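Local coordinates for LanC-like protein GCR2 (Arabidopsis thaliana, PDB 3T33) that binds zinc as a member of the LanC-like family and may play a role in abscisic acid signalling, at residues H53-A56 and L57-D61; L85-A88 and Y89-K93; G393-A396 and Y397-D401. All coordinates share one frame; numbering follows the deposited sequence.

Interaction 1. Residues H53-A56 and L57-D61; sequences HRYA and LSIKD
Leu57 lays its branched end against two side chains of the preceding turn, His53 and Arg54. Its CG sits over one face of the imidazole of His53, displaced toward the rim of the ring, while CD1 approaches NE2 of His53 to 3.9 Å. The same CD1 methyl lies above one face of the Arg54 guanidinium, 3.6 Å from NH1 of Arg54, with the two side chains running alongside each other in the same direction. His53 reaches this place because its CG is anti to the backbone N (chi1 176°), which brings the ring forward along the helix. On another side of the helix, the CD1 methyl of Ile59 meets the Tyr55 ring at an oblique angle, 3.4 Å from Tyr55 CE2. Beneath these pairs runs the regular i to i+4 ladder of helix 45-69. Its bonds include Ile59 N to Tyr55 O at 3.0 Å and Lys60 N to Ala56 O at 2.7 Å. Arg54 O takes the amide N of Ser58 at 3.2 Å and also a weak bond from Ser58 OG, a hydroxyl folded back onto its own helix. Farther out, Ala56 and Ile59 are buried against helix 392-402; the partly exposed Tyr55 ring bridges to Met395 and Leu399 there and to helix 353-375, and the ammonium group of Lys60 makes a salt bridge with Asp103. The helix is thus two-sided: opposite this packed flank the face bearing Arg54 and Ser58 is exposed, and there the Leu57 methyl covers part of a charged group whose contact with it is purely van der Waals.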
loop_
_atom_site.group_PDB
_atom_site.type_symbol
_atom_site.label_atom_id
_atom_site.label_comp_id
_atom_site.label_asym_id
_atom_site.label_seq_id
_atom_site.Cartn_x
_atom_site.Cartn_y
_atom_site.Cartn_z
ATOM N N HIS A 53 18.698 3.433 1.183
ATOM C CA HIS A 53 18.810 2.403 2.168
ATOM C C HIS A 53 19.399 2.932 3.500
ATOM O O HIS A 53 18.813 2.703 4.553
ATOM C CB HIS A 53 19.590 1.253 1.613
ATOM C CG HIS A 53 19.824 0.178 2.612
ATOM N ND1 HIS A 53 18.832 -0.705 2.997
ATOM C CD2 HIS A 53 20.936 -0.173 3.296
ATOM C CE1 HIS A 53 19.329 -1.555 3.883
ATOM N NE2 HIS A 53 20.597 -1.246 4.090
ATOM N N ARG A 54 20.475 3.717 3.437
ATOM C CA ARG A 54 21.092 4.266 4.647
ATOM C C ARG A 54 20.167 5.215 5.354
ATOM O O ARG A 54 20.068 5.185 6.576
ATOM C CB ARG A 54 22.427 4.951 4.333
ATOM C CG ARG A 54 23.496 3.919 3.880
ATOM C CD ARG A 54 24.014 3.151 5.085
ATOM N NE ARG A 54 24.261 1.717 4.896
ATOM C CZ ARG A 54 24.472 0.873 5.924
ATOM N NH1 ARG A 54 24.492 1.326 7.187
ATOM N NH2 ARG A 54 24.679 -0.422 5.700
ATOM N N TYR A 55 19.483 6.053 4.575
ATOM C CA TYR A 55 18.462 6.949 5.099
ATOM C C TYR A 55 17.331 6.170 5.775
ATOM O O TYR A 55 16.867 6.544 6.819
ATOM C CB TYR A 55 17.824 7.771 3.975
ATOM C CG TYR A 55 17.126 8.955 4.553
ATOM C CD1 TYR A 55 17.855 9.911 5.242
ATOM C CD2 TYR A 55 15.741 9.143 4.423
ATOM C CE1 TYR A 55 17.246 11.031 5.785
ATOM C CE2 TYR A 55 15.109 10.275 4.965
ATOM C CZ TYR A 55 15.879 11.207 5.655
ATOM O OH TYR A 55 15.346 12.344 6.241
ATOM N N ALA A 56 16.864 5.115 5.119
ATOM C CA ALA A 56 15.758 4.368 5.636
ATOM C C ALA A 56 16.172 3.749 6.978
ATOM O O ALA A 56 15.362 3.728 7.919
ATOM C CB ALA A 56 15.301 3.305 4.652
ATOM N N LEU A 57 17.433 3.301 7.093
ATOM C CA LEU A 57 17.910 2.755 8.386
ATOM C C LEU A 57 17.806 3.802 9.477
ATOM O O LEU A 57 17.286 3.518 10.566
ATOM C CB LEU A 57 19.302 2.218 8.313
ATOM C CG LEU A 57 19.526 0.982 7.460
ATOM C CD1 LEU A 57 21.001 0.549 7.574
ATOM C CD2 LEU A 57 18.596 -0.165 7.831
ATOM N N SER A 58 18.193 5.034 9.200
ATOM C CA SER A 58 18.017 6.024 10.246
ATOM C C SER A 58 16.569 6.228 10.546
ATOM O O SER A 58 16.266 6.308 11.703
ATOM C CB SER A 58 18.661 7.385 9.981
ATOM O OG SER A 58 19.751 7.273 9.065
ATOM N N ILE A 59 15.675 6.354 9.548
ATOM C CA ILE A 59 14.213 6.466 9.880
ATOM C C ILE A 59 13.757 5.245 10.728
ATOM O O ILE A 59 13.186 5.407 11.797
ATOM C CB ILE A 59 13.304 6.692 8.645
ATOM C CG1 ILE A 59 13.717 7.966 7.924
ATOM C CG2 ILE A 59 11.761 6.731 8.989
ATOM C CD1 ILE A 59 13.142 8.022 6.484
ATOM N N LYS A 60 14.024 4.045 10.223
ATOM C CA LYS A 60 13.656 2.821 10.924
ATOM C C LYS A 60 14.075 2.882 12.389
ATOM O O LYS A 60 13.280 2.598 13.284
ATOM C CB LYS A 60 14.288 1.604 10.246
ATOM C CG LYS A 60 14.036 0.290 10.967
ATOM C CD LYS A 60 14.917 -0.820 10.418
ATOM C CE LYS A 60 16.245 -0.889 11.155
ATOM N NZ LYS A 60 16.851 -2.246 11.083
ATOM N N ASP A 61 15.329 3.254 12.625
ATOM C CA ASP A 61 15.853 3.361 13.981
ATOM C C ASP A 61 15.050 4.365 14.800
ATOM O O ASP A 61 14.678 4.094 15.941
ATOM C CB ASP A 61 17.329 3.762 13.955
ATOM C CG ASP A 61 18.251 2.583 13.716
ATOM O OD1 ASP A 61 17.742 1.480 13.423
ATOM O OD2 ASP A 61 19.482 2.758 13.820
#

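Interaction 2. Residues L85-A88 and Y89-K93; sequences LGTA and YLLFK
Helix 84-98 belongs to the alpha/alpha barrel, a toroid of helical hairpins, of LanC-like proteins, and residues 85-93 form two of its buried turns. Leu91 leans back along the helix onto Thr87: the two side chains lie side by side and point the same way, with Thr87 CG2 and Leu91 CD1 4.1 Å apart, an ordinary methyl-methyl van der Waals contact. Leu91 CG is closer to the backbone, 3.5 Å from Thr87 O, the carbonyl that also accepts the Leu91 N at 3.0 Å. The Thr87 methyl stands anti to the backbone N and so faces Leu91, which leaves OG1 beside the N (chi1 -63°), where it hydrogen-bonds to the hydroxyl of Thr67. Within the barrel, helix 84-98 packs among helix 45-69, which carries Thr67, and helices 101-118, 130-144 and 392-402; Thr87 and Leu91 both touch helix 101-118. The ladder continues with Tyr89 N to Leu85 O at 2.8 Å and Phe92 N to Ala88 O at 2.7 Å. Gly86, without a side chain, contributes its carbonyl O, which takes the Leu90 N at 3.1 Å. Phe92 carries its ring away onto Leu136 and Val139 of helix 130-144, while Leu90 packs against Ala396 and Leu400 of helix 392-402.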
loop_
_atom_site.group_PDB
_atom_site.type_symbol
_atom_site.label_atom_id
_atom_site.label_comp_id
_atom_site.label_asym_id
_atom_site.label_seq_id
_atom_site.Cartn_x
_atom_site.Cartn_y
_atom_site.Cartn_z
ATOM N N LEU A 85 2.054 -2.606 15.422
ATOM C CA LEU A 85 2.226 -3.568 14.374
ATOM C C LEU A 85 2.868 -2.922 13.110
ATOM O O LEU A 85 3.614 -3.587 12.401
ATOM C CB LEU A 85 0.894 -4.274 14.023
ATOM C CG LEU A 85 1.188 -5.606 13.305
ATOM C CD1 LEU A 85 1.740 -6.755 14.241
ATOM C CD2 LEU A 85 0.000 -6.116 12.512
ATOM N N GLY A 86 2.567 -1.653 12.855
ATOM C CA GLY A 86 3.265 -0.862 11.824
ATOM C C GLY A 86 4.768 -0.941 12.000
ATOM O O GLY A 86 5.511 -1.132 11.050
ATOM N N THR A 87 5.219 -0.898 13.232
ATOM C CA THR A 87 6.642 -0.978 13.518
ATOM C C THR A 87 7.169 -2.367 13.278
ATOM O O THR A 87 8.215 -2.510 12.620
ATOM C CB THR A 87 6.907 -0.523 14.977
ATOM O OG1 THR A 87 6.516 0.858 15.082
ATOM C CG2 THR A 87 8.344 -0.682 15.350
ATOM N N ALA A 88 6.451 -3.397 13.757
ATOM C CA ALA A 88 6.849 -4.745 13.484
ATOM C C ALA A 88 6.968 -5.001 11.972
ATOM O O ALA A 88 7.882 -5.698 11.495
ATOM C CB ALA A 88 5.810 -5.755 14.112
ATOM N N TYR A 89 6.017 -4.487 11.208
ATOM C CA TYR A 89 6.030 -4.733 9.768
ATOM C C TYR A 89 7.205 -4.063 9.094
ATOM O O TYR A 89 7.837 -4.609 8.208
ATOM C CB TYR A 89 4.667 -4.317 9.135
ATOM C CG TYR A 89 4.376 -5.048 7.853
ATOM C CD1 TYR A 89 4.791 -6.362 7.628
ATOM C CD2 TYR A 89 3.762 -4.381 6.802
ATOM C CE1 TYR A 89 4.544 -6.997 6.382
ATOM C CE2 TYR A 89 3.517 -4.991 5.600
ATOM C CZ TYR A 89 3.880 -6.287 5.383
ATOM O OH TYR A 89 3.576 -6.785 4.107
ATOM N N LEU A 90 7.512 -2.875 9.540
ATOM C CA LEU A 90 8.679 -2.155 9.018
ATOM C C LEU A 90 9.961 -2.969 9.307
ATOM O O LEU A 90 10.892 -3.030 8.472
ATOM C CB LEU A 90 8.730 -0.756 9.620
ATOM C CG LEU A 90 10.082 -0.022 9.338
ATOM C CD1 LEU A 90 10.321 0.194 7.825
ATOM C CD2 LEU A 90 10.136 1.327 10.127
ATOM N N LEU A 91 9.996 -3.603 10.496
ATOM C CA LEU A 91 11.120 -4.426 10.940
ATOM C C LEU A 91 11.203 -5.678 10.141
ATOM O O LEU A 91 12.312 -6.148 9.783
ATOM C CB LEU A 91 10.989 -4.735 12.447
ATOM C CG LEU A 91 11.518 -3.571 13.293
ATOM C CD1 LEU A 91 11.023 -3.723 14.688
ATOM C CD2 LEU A 91 13.044 -3.603 13.285
ATOM N N PHE A 92 10.032 -6.254 9.882
ATOM C CA PHE A 92 9.939 -7.379 8.941
ATOM C C PHE A 92 10.472 -7.027 7.496
ATOM O O PHE A 92 11.238 -7.777 6.914
ATOM C CB PHE A 92 8.500 -7.932 8.879
ATOM C CG PHE A 92 8.395 -9.205 8.092
ATOM C CD1 PHE A 92 8.961 -10.374 8.565
ATOM C CD2 PHE A 92 7.777 -9.229 6.860
ATOM C CE1 PHE A 92 8.928 -11.558 7.811
ATOM C CE2 PHE A 92 7.746 -10.420 6.091
ATOM C CZ PHE A 92 8.318 -11.589 6.604
ATOM N N LYS A 93 10.039 -5.913 6.932
ATOM C CA LYS A 93 10.497 -5.479 5.622
ATOM C C LYS A 93 12.032 -5.276 5.638
ATOM O O LYS A 93 12.751 -5.595 4.674
ATOM C CB LYS A 93 9.832 -4.147 5.316
ATOM C CG LYS A 93 10.363 -3.494 4.089
ATOM C CD LYS A 93 9.489 -3.758 2.857
ATOM C CE LYS A 93 10.050 -4.758 2.010
ATOM N NZ LYS A 93 9.040 -5.179 0.981
#

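Interaction 3. Residues G393-A396 and Y397-D401; sequences GGMA and YMLLD
Met395 and Leu399 meet one turn apart on helix 392-402, a buried helix of the barrel packed among helices 45-69, 84-98, 336-350 and 353-375. With CG anti to the backbone N (chi1 -172°), Met395 brings CG within 3.9 Å of Leu399 CD2; its extended chi2 and chi3 carry the thioether on to Leu366 and Ser370, and leave CE 4.2 Å from the same CD2. Leu399 is modelled nearly eclipsed about chi2 (10°), which is strained or uncertain; CD2 lies 3.5 Å from Met395 O, the acceptor of the Leu399 N at 2.9 Å. Met398, bent at chi2 and chi3, packs on Thr340 and Tyr341 of helix 336-350 and on Ala363 and Leu366 of helix 353-375. A chi1 of -70° sets Leu400 CG beside its backbone N and presses it to 3.2 Å from Ala396 O. Tyr397, CG anti to the backbone N, takes its ring away to Tyr341. Gly393 O and Gly394 O accept the amides of Tyr397 and Met398. Gly394 lies about 12 Å from the zinc ion, which Cys288, Cys333 and His334 hold. Within these turns the side chains meet by dispersion alone, and the buried backbone polarity is answered by the helix's own hydrogen bonds.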
loop_
_atom_site.group_PDB
_atom_site.type_symbol
_atom_site.label_atom_id
_atom_site.label_comp_id
_atom_site.label_asym_id
_atom_site.label_seq_id
_atom_site.Cartn_x
_atom_site.Cartn_y
_atom_site.Cartn_z
ATOM N N GLY A 393 7.302 6.058 9.470
ATOM C CA GLY A 393 7.386 4.574 9.352
ATOM C C GLY A 393 7.193 4.140 7.888
ATOM O O GLY A 393 7.900 3.276 7.393
ATOM N N GLY A 394 6.242 4.753 7.190
ATOM C CA GLY A 394 5.850 4.322 5.828
ATOM C C GLY A 394 6.840 4.811 4.757
ATOM O O GLY A 394 7.029 4.168 3.657
ATOM N N MET A 395 7.472 5.921 5.073
ATOM C CA MET A 395 8.590 6.474 4.237
ATOM C C MET A 395 9.746 5.549 4.333
ATOM O O MET A 395 10.297 5.180 3.313
ATOM C CB MET A 395 9.008 7.852 4.720
ATOM C CG MET A 395 10.001 8.559 3.799
ATOM S SD MET A 395 10.432 10.180 4.426
ATOM C CE MET A 395 11.874 10.552 3.418
ATOM N N ALA A 396 10.113 5.114 5.546
ATOM C CA ALA A 396 11.192 4.074 5.627
ATOM C C ALA A 396 10.826 2.803 4.876
ATOM O O ALA A 396 11.679 2.162 4.280
ATOM C CB ALA A 396 11.526 3.695 7.096
ATOM N N TYR A 397 9.547 2.433 4.926
ATOM C CA TYR A 397 9.109 1.205 4.332
ATOM C C TYR A 397 9.265 1.310 2.805
ATOM O O TYR A 397 9.741 0.406 2.135
ATOM C CB TYR A 397 7.631 0.973 4.733
ATOM C CG TYR A 397 7.144 -0.391 4.349
ATOM C CD1 TYR A 397 6.812 -0.705 3.007
ATOM C CD2 TYR A 397 6.999 -1.381 5.318
ATOM C CE1 TYR A 397 6.374 -2.017 2.667
ATOM C CE2 TYR A 397 6.577 -2.675 4.981
ATOM C CZ TYR A 397 6.289 -3.001 3.665
ATOM O OH TYR A 397 5.863 -4.312 3.382
ATOM N N MET A 398 8.879 2.449 2.272
ATOM C CA MET A 398 8.933 2.690 0.841
ATOM C C MET A 398 10.422 2.719 0.422
ATOM O O MET A 398 10.827 2.095 -0.589
ATOM C CB MET A 398 8.188 4.008 0.515
ATOM C CG MET A 398 8.104 4.357 -0.974
ATOM S SD MET A 398 9.658 5.030 -1.479
ATOM C CE MET A 398 9.488 6.675 -0.823
ATOM N N LEU A 399 11.237 3.363 1.244
ATOM C CA LEU A 399 12.662 3.511 0.938
ATOM C C LEU A 399 13.342 2.148 0.831
ATOM O O LEU A 399 14.066 1.842 -0.187
ATOM C CB LEU A 399 13.364 4.398 1.966
ATOM C CG LEU A 399 13.550 5.914 1.810
ATOM C CD1 LEU A 399 12.765 6.516 0.652
ATOM C CD2 LEU A 399 13.416 6.705 3.192
ATOM N N LEU A 400 13.060 1.307 1.836
ATOM C CA LEU A 400 13.568 -0.056 1.822
ATOM C C LEU A 400 13.117 -0.813 0.580
ATOM O O LEU A 400 13.875 -1.622 0.001
ATOM C CB LEU A 400 13.082 -0.780 3.078
ATOM C CG LEU A 400 13.761 -0.247 4.355
ATOM C CD1 LEU A 400 13.145 -0.847 5.623
ATOM C CD2 LEU A 400 15.308 -0.482 4.343
ATOM N N ASP A 401 11.875 -0.581 0.159
ATOM C CA ASP A 401 11.302 -1.346 -0.972
ATOM C C ASP A 401 11.959 -0.865 -2.337
ATOM O O ASP A 401 11.951 -1.597 -3.356
ATOM C CB ASP A 401 9.785 -1.153 -0.970
ATOM C CG ASP A 401 9.005 -2.427 -0.938
ATOM O OD1 ASP A 401 9.568 -3.534 -1.097
ATOM O OD2 ASP A 401 7.759 -2.310 -0.763
#

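How the interactions relate
Interactions 2 and 3 are wholly buried, whereas interaction 1 lies farther out, on a helix with one solvent-facing side. All three converge, because helix 392-402 is packed by both of the others. Residues 53-61 meet it through purely apolar contacts, such as Ala56 CB to Leu399 CB at 3.5 Å and Ile59 CG2 to Ala396 CB at 3.6 Å. Residues 85-93 also pack apolar groups on it, Leu90 against Leu400, but add a salt bridge, Lys93 NZ to Asp401 OD1 at 2.7 Å, and an aromatic contact, the rings of Tyr89 and Tyr397 meeting with planes at about 35°. Interactions 1 and 2 touch more lightly, with Lys60 CA 3.9 Å from Leu90 CD2.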